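Local structure of hypothetical protein Atu0636 (Agrobacterium tumefaciens, 2OZV) at residues T64-S69 against A97-R102; V119-P124 against D151-A156. The protein is of unknown function but is predicted to be an O-methyltransferase, probably using S-adenosylmethionine as its methyl donor. One frame throughout, in Å; residues are numbered along the deposited sequence.

Contact 1 (T64-S69 against A97-R102); sequences TLYERS and ADVTLR
R68 is laid across D98 by two torsions: CG lies opposite the backbone nitrogen (chi1 -155°), and the chain then bends at a nearly eclipsed chi2 of -27°. One guanidinium face thereby settles over the methylene of D98, R68 NE lying 3.6 Å from D98 CB. The carboxylate is almost parallel to the guanidinium but displaced from its plane, so the long salt bridge, R68 NE to D98 OD2 at 3.9 Å, rests on charge alone, with no N-H aimed at the oxygen. The flexible arginine suits this exposed margin. Aspartate suits the turn beyond: D98 OD1 accepts T100 N at 3.0 Å, an Asx turn, and also T100 OG1 at 2.7 Å, both arriving from the same face of the carboxylate. These two bonds fix its rotation at the start of the type I turn D98 to L101. Deeper in, Y66 supplies the apolar cover. Its CD1 meets A97 CB at 3.7 Å and its CB meets V99 CG1 at 3.8 Å, while the hydroxyl is engaged by G110 O. The small methyl of A97 leaves room for the ring. Between these side chains, A97 N donates to E67 O (2.8 Å, 156° at the hydrogen), continuing the parallel pairing of L65 with E93 and L95. The contact lies at the C-terminal ends of the parallel strands of a Rossmann-like methyltransferase sheet. E67 ends the second of these strands along the chain, where class I relatives often carry an acidic residue for the cofactor ribose, consistent with a similar place here.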
loop_
_atom_site.group_PDB
_atom_site.type_symbol
_atom_site.label_atom_id
_atom_site.label_comp_id
_atom_site.label_asym_id
_atom_site.label_seq_id
_atom_site.Cartn_x
_atom_site.Cartn_y
_atom_site.Cartn_z
ATOM N N THR B 64 -25.389 -3.291 -14.755
ATOM C CA THR B 64 -26.391 -2.573 -13.990
ATOM C C THR B 64 -25.700 -1.405 -13.313
ATOM O O THR B 64 -24.751 -1.616 -12.544
ATOM C CB THR B 64 -27.078 -3.468 -12.935
ATOM O OG1 THR B 64 -27.650 -4.591 -13.598
ATOM C CG2 THR B 64 -28.233 -2.734 -12.213
ATOM N N LEU B 65 -26.180 -0.201 -13.603
ATOM C CA LEU B 65 -25.633 1.010 -12.984
ATOM C C LEU B 65 -26.549 1.417 -11.838
ATOM O O LEU B 65 -27.759 1.607 -12.031
ATOM C CB LEU B 65 -25.500 2.180 -13.991
ATOM C CG LEU B 65 -24.745 2.070 -15.332
ATOM C CD1 LEU B 65 -24.869 3.365 -16.164
ATOM C CD2 LEU B 65 -23.245 1.692 -15.143
ATOM N N TYR B 66 -25.971 1.576 -10.641
ATOM C CA TYR B 66 -26.754 2.036 -9.489
ATOM C C TYR B 66 -26.467 3.486 -9.145
ATOM O O TYR B 66 -25.307 3.876 -8.986
ATOM C CB TYR B 66 -26.492 1.163 -8.250
ATOM C CG TYR B 66 -27.035 -0.239 -8.399
ATOM C CD1 TYR B 66 -28.377 -0.518 -8.113
ATOM C CD2 TYR B 66 -26.198 -1.293 -8.801
ATOM C CE1 TYR B 66 -28.895 -1.826 -8.232
ATOM C CE2 TYR B 66 -26.711 -2.618 -8.928
ATOM C CZ TYR B 66 -28.049 -2.862 -8.626
ATOM O OH TYR B 66 -28.577 -4.130 -8.740
ATOM N N GLU B 67 -27.529 4.267 -8.995
ATOM C CA GLU B 67 -27.444 5.674 -8.606
ATOM C C GLU B 67 -28.334 5.901 -7.387
ATOM O O GLU B 67 -29.468 5.402 -7.351
ATOM C CB GLU B 67 -27.944 6.581 -9.753
ATOM C CG GLU B 67 -27.199 6.415 -11.088
ATOM C CD GLU B 67 -25.781 6.976 -11.055
ATOM O OE1 GLU B 67 -25.317 7.446 -10.000
ATOM O OE2 GLU B 67 -25.121 6.935 -12.101
ATOM N N ARG B 68 -27.877 6.679 -6.413
ATOM C CA ARG B 68 -28.747 6.955 -5.261
ATOM C C ARG B 68 -29.914 7.878 -5.638
ATOM O O ARG B 68 -31.084 7.620 -5.286
ATOM C CB ARG B 68 -27.964 7.556 -4.085
ATOM C CG ARG B 68 -28.591 7.327 -2.667
ATOM C CD ARG B 68 -30.106 7.153 -2.607
ATOM N NE ARG B 68 -30.594 7.398 -1.245
ATOM C CZ ARG B 68 -31.877 7.448 -0.876
ATOM N NH1 ARG B 68 -32.181 7.682 0.397
ATOM N NH2 ARG B 68 -32.852 7.265 -1.763
ATOM N N SER B 69 -29.630 8.937 -6.379
ATOM C CA SER B 69 -30.687 9.911 -6.622
ATOM C C SER B 69 -31.379 9.752 -7.966
ATOM O O SER B 69 -30.765 9.320 -8.951
ATOM C CB SER B 69 -30.177 11.352 -6.478
ATOM O OG SER B 69 -29.261 11.669 -7.509
ATOM N N ALA B 97 -30.984 3.233 -6.486
ATOM C CA ALA B 97 -30.864 2.468 -5.245
ATOM C C ALA B 97 -29.810 3.059 -4.352
ATOM O O ALA B 97 -28.749 3.461 -4.816
ATOM C CB ALA B 97 -30.523 1.001 -5.533
ATOM N N ASP B 98 -30.100 3.090 -3.062
ATOM C CA ASP B 98 -29.124 3.482 -2.068
ATOM C C ASP B 98 -28.263 2.245 -1.783
ATOM O O ASP B 98 -28.754 1.276 -1.205
ATOM C CB ASP B 98 -29.861 3.919 -0.807
ATOM C CG ASP B 98 -28.926 4.279 0.332
ATOM O OD1 ASP B 98 -27.688 4.093 0.225
ATOM O OD2 ASP B 98 -29.451 4.774 1.350
ATOM N N VAL B 99 -26.992 2.294 -2.191
ATOM C CA VAL B 99 -26.099 1.121 -2.107
ATOM C C VAL B 99 -25.575 0.833 -0.701
ATOM O O VAL B 99 -24.798 -0.119 -0.491
ATOM C CB VAL B 99 -24.929 1.182 -3.123
ATOM C CG1 VAL B 99 -25.469 1.230 -4.564
ATOM C CG2 VAL B 99 -23.985 2.358 -2.801
ATOM N N THR B 100 -25.990 1.661 0.260
ATOM C CA THR B 100 -25.653 1.441 1.664
ATOM C C THR B 100 -26.777 0.701 2.405
ATOM O O THR B 100 -26.619 0.348 3.579
ATOM C CB THR B 100 -25.316 2.759 2.420
ATOM O OG1 THR B 100 -26.505 3.543 2.608
ATOM C CG2 THR B 100 -24.263 3.567 1.676
ATOM N N LEU B 101 -27.896 0.468 1.725
ATOM C CA LEU B 101 -29.020 -0.289 2.308
ATOM C C LEU B 101 -28.562 -1.686 2.712
ATOM O O LEU B 101 -27.590 -2.222 2.154
ATOM C CB LEU B 101 -30.207 -0.380 1.347
ATOM C CG LEU B 101 -31.053 0.890 1.176
ATOM C CD1 LEU B 101 -32.107 0.656 0.130
ATOM C CD2 LEU B 101 -31.679 1.355 2.498
ATOM N N ARG B 102 -29.243 -2.248 3.706
ATOM C CA ARG B 102 -28.897 -3.563 4.234
ATOM C C ARG B 102 -30.043 -4.535 4.075
ATOM O O ARG B 102 -31.182 -4.131 3.834
ATOM C CB ARG B 102 -28.543 -3.477 5.711
ATOM C CG ARG B 102 -27.464 -2.502 6.032
ATOM C CD ARG B 102 -26.925 -2.804 7.402
ATOM N NE ARG B 102 -26.129 -1.698 7.910
ATOM C CZ ARG B 102 -25.077 -1.849 8.705
ATOM N NH1 ARG B 102 -24.407 -0.782 9.128
ATOM N NH2 ARG B 102 -24.692 -3.071 9.070
#

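Contact 2 (V119-P124 against D151-A156)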
loop_
_atom_site.group_PDB
_atom_site.type_symbol
_atom_site.label_atom_id
_atom_site.label_comp_id
_atom_site.label_asym_id
_atom_site.label_seq_id
_atom_site.Cartn_x
_atom_site.Cartn_y
_atom_site.Cartn_z
ATOM N N VAL B 119 -18.429 -6.616 -9.180
ATOM C CA VAL B 119 -18.910 -5.330 -8.699
ATOM C C VAL B 119 -17.757 -4.339 -8.801
ATOM O O VAL B 119 -16.657 -4.634 -8.339
ATOM C CB VAL B 119 -19.411 -5.390 -7.238
ATOM C CG1 VAL B 119 -19.904 -4.036 -6.787
ATOM C CG2 VAL B 119 -20.566 -6.446 -7.130
ATOM N N ILE B 120 -18.025 -3.222 -9.451
ATOM C CA ILE B 120 -17.039 -2.164 -9.602
ATOM C C ILE B 120 -17.439 -0.881 -8.903
ATOM O O ILE B 120 -18.631 -0.521 -8.826
ATOM C CB ILE B 120 -16.676 -1.928 -11.106
ATOM C CG1 ILE B 120 -17.765 -1.156 -11.865
ATOM C CG2 ILE B 120 -16.394 -3.289 -11.816
ATOM C CD1 ILE B 120 -17.426 -0.943 -13.376
HETATM N N MSE B 121 -16.447 -0.130 -8.406
HETATM C CA MSE B 121 -16.792 1.073 -7.657
HETATM C C MSE B 121 -15.658 2.091 -7.664
HETATM O O MSE B 121 -14.473 1.732 -7.680
HETATM C CB MSE B 121 -17.155 0.720 -6.191
HETATM C CG MSE B 121 -15.989 0.064 -5.446
HETATM SE SE MSE B 121 -16.539 -0.353 -3.570
HETATM C CE MSE B 121 -17.914 -1.650 -3.852
ATOM N N ASN B 122 -16.052 3.357 -7.628
ATOM C CA ASN B 122 -15.147 4.481 -7.455
ATOM C C ASN B 122 -15.825 5.455 -6.489
ATOM O O ASN B 122 -16.408 6.447 -6.941
ATOM C CB ASN B 122 -14.892 5.173 -8.790
ATOM C CG ASN B 122 -13.926 6.354 -8.655
ATOM O OD1 ASN B 122 -13.375 6.590 -7.582
ATOM N ND2 ASN B 122 -13.719 7.056 -9.728
ATOM N N PRO B 123 -15.831 5.133 -5.180
ATOM C CA PRO B 123 -16.629 5.976 -4.282
ATOM C C PRO B 123 -16.082 7.388 -4.182
ATOM O O PRO B 123 -14.877 7.597 -4.300
ATOM C CB PRO B 123 -16.551 5.264 -2.929
ATOM C CG PRO B 123 -15.392 4.422 -3.003
ATOM C CD PRO B 123 -15.206 4.008 -4.459
ATOM N N PRO B 124 -16.978 8.357 -3.962
ATOM C CA PRO B 124 -16.629 9.772 -3.963
ATOM C C PRO B 124 -15.747 10.133 -2.770
ATOM O O PRO B 124 -15.794 9.446 -1.745
ATOM C CB PRO B 124 -18.002 10.462 -3.857
ATOM C CG PRO B 124 -18.886 9.462 -3.183
ATOM C CD PRO B 124 -18.408 8.121 -3.666
ATOM N N ASP B 151 -19.577 0.457 4.075
ATOM C CA ASP B 151 -20.946 0.277 3.541
ATOM C C ASP B 151 -20.954 -0.300 2.128
ATOM O O ASP B 151 -21.643 -1.289 1.856
ATOM C CB ASP B 151 -21.712 1.594 3.528
ATOM C CG ASP B 151 -22.155 2.042 4.916
ATOM O OD1 ASP B 151 -22.189 1.214 5.862
ATOM O OD2 ASP B 151 -22.483 3.238 5.058
ATOM N N TRP B 152 -20.185 0.315 1.230
ATOM C CA TRP B 152 -20.191 -0.100 -0.168
ATOM C C TRP B 152 -19.624 -1.506 -0.372
ATOM O O TRP B 152 -20.179 -2.277 -1.148
ATOM C CB TRP B 152 -19.416 0.893 -1.021
ATOM C CG TRP B 152 -20.095 2.183 -1.264
ATOM C CD1 TRP B 152 -20.851 2.908 -0.396
ATOM C CD2 TRP B 152 -20.039 2.932 -2.476
ATOM N NE1 TRP B 152 -21.289 4.074 -1.003
ATOM C CE2 TRP B 152 -20.795 4.103 -2.284
ATOM C CE3 TRP B 152 -19.438 2.705 -3.718
ATOM C CZ2 TRP B 152 -20.954 5.064 -3.286
ATOM C CZ3 TRP B 152 -19.583 3.661 -4.710
ATOM C CH2 TRP B 152 -20.331 4.829 -4.484
ATOM N N ILE B 153 -18.536 -1.838 0.335
ATOM C CA ILE B 153 -17.959 -3.181 0.227
ATOM C C ILE B 153 -18.835 -4.245 0.924
ATOM O O ILE B 153 -18.935 -5.371 0.432
ATOM C CB ILE B 153 -16.462 -3.198 0.667
ATOM C CG1 ILE B 153 -15.656 -2.409 -0.387
ATOM C CG2 ILE B 153 -15.909 -4.631 0.720
ATOM C CD1 ILE B 153 -14.224 -1.992 0.020
ATOM N N ARG B 154 -19.510 -3.894 2.019
ATOM C CA ARG B 154 -20.530 -4.777 2.579
ATOM C C ARG B 154 -21.594 -5.110 1.517
ATOM O O ARG B 154 -21.920 -6.270 1.313
ATOM C CB ARG B 154 -21.201 -4.143 3.804
ATOM C CG ARG B 154 -22.175 -5.051 4.545
ATOM C CD ARG B 154 -22.870 -4.278 5.678
ATOM N NE ARG B 154 -23.662 -3.196 5.103
ATOM C CZ ARG B 154 -23.528 -1.902 5.386
ATOM N NH1 ARG B 154 -22.648 -1.497 6.295
ATOM N NH2 ARG B 154 -24.299 -1.005 4.760
ATOM N N THR B 155 -22.114 -4.087 0.839
ATOM C CA THR B 155 -23.091 -4.313 -0.245
ATOM C C THR B 155 -22.472 -5.137 -1.385
ATOM O O THR B 155 -23.098 -6.077 -1.876
ATOM C CB THR B 155 -23.672 -2.980 -0.731
ATOM O OG1 THR B 155 -24.445 -2.409 0.338
ATOM C CG2 THR B 155 -24.555 -3.180 -2.016
ATOM N N ALA B 156 -21.245 -4.801 -1.795
ATOM C CA ALA B 156 -20.588 -5.521 -2.905
ATOM C C ALA B 156 -20.536 -7.013 -2.598
ATOM O O ALA B 156 -20.818 -7.837 -3.472
ATOM C CB ALA B 156 -19.149 -4.969 -3.198
#
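W152 meets P123 in a CH-pi contact: P123 CB stands 3.9 Å from the centroid of the six-membered ring, over one face and only 14° off its normal. The compact pyrrolidine can lie close against the flat indole. P124 adds its CD, 3.9 Å from W152 CH2, and M121 CB comes up to the indole edge near the ring plane, 3.9 Å from CE3. The tryptophan is therefore held by M121, P123 and P124, where the strand gives way to the loop, a large surface matched to a rigid Pro-Pro pair. The remaining apolar contacts centre on M121, modelled as selenomethionine. Its chain runs extended from CG and turns at chi3 (65°), carrying SE to 3.9 Å from I153 CG1 and CE to 3.6 Å from A156 CB. The unbranched chain can pass between W152 and A156, and the small alanine methyl, which also receives V119 CG1 at 3.8 Å, allows the helix to lie close to the strand. Set apart from these is a van der Waals approach of M121 CE to the backbone carbonyl W152 O, at 3.6 Å. No hydrogen bond spans the two segments; within the helix, R154 NH1 forms a salt bridge with D151 OD1. The N122-P123-P124 sequence matches the start of the NPPY motif of small-domain methyltransferases, probably placing it beside the active site. Helical segment 151-156 runs antiparallel to strand segment 119-121 (165°, axes 9.7 Å apart at closest approach), and helix 148-159 leads into parallel strand 164-170 in a beta-alpha-beta crossover. L166 and L168 of that strand touch M121, while I120 faces helix 49-57 on the sheet's other side.

In the fold
After strand 38-42 and helix 49-57, the chain runs along strand 61-67, passes through helix 70-80 and returns along strand 92-96; contact 1 closes that excursion just past the strand's end. It then runs through helix 103-108 into strand 116-121. The next excursion contains the unmodelled residues 126-146 and is closed by contact 2 as helix 148-159 packs back on the strand. The two closures therefore follow in series, neither crossing nor enclosing each other. They meet in space, with centres about 10 Å apart: T155 OG1 probably hydrogen-bonds V99 O, and V99 also packs on W152. Helix 148-159 thus joins the loop beyond strand 92-96 to strand 116-121 of the same sheet.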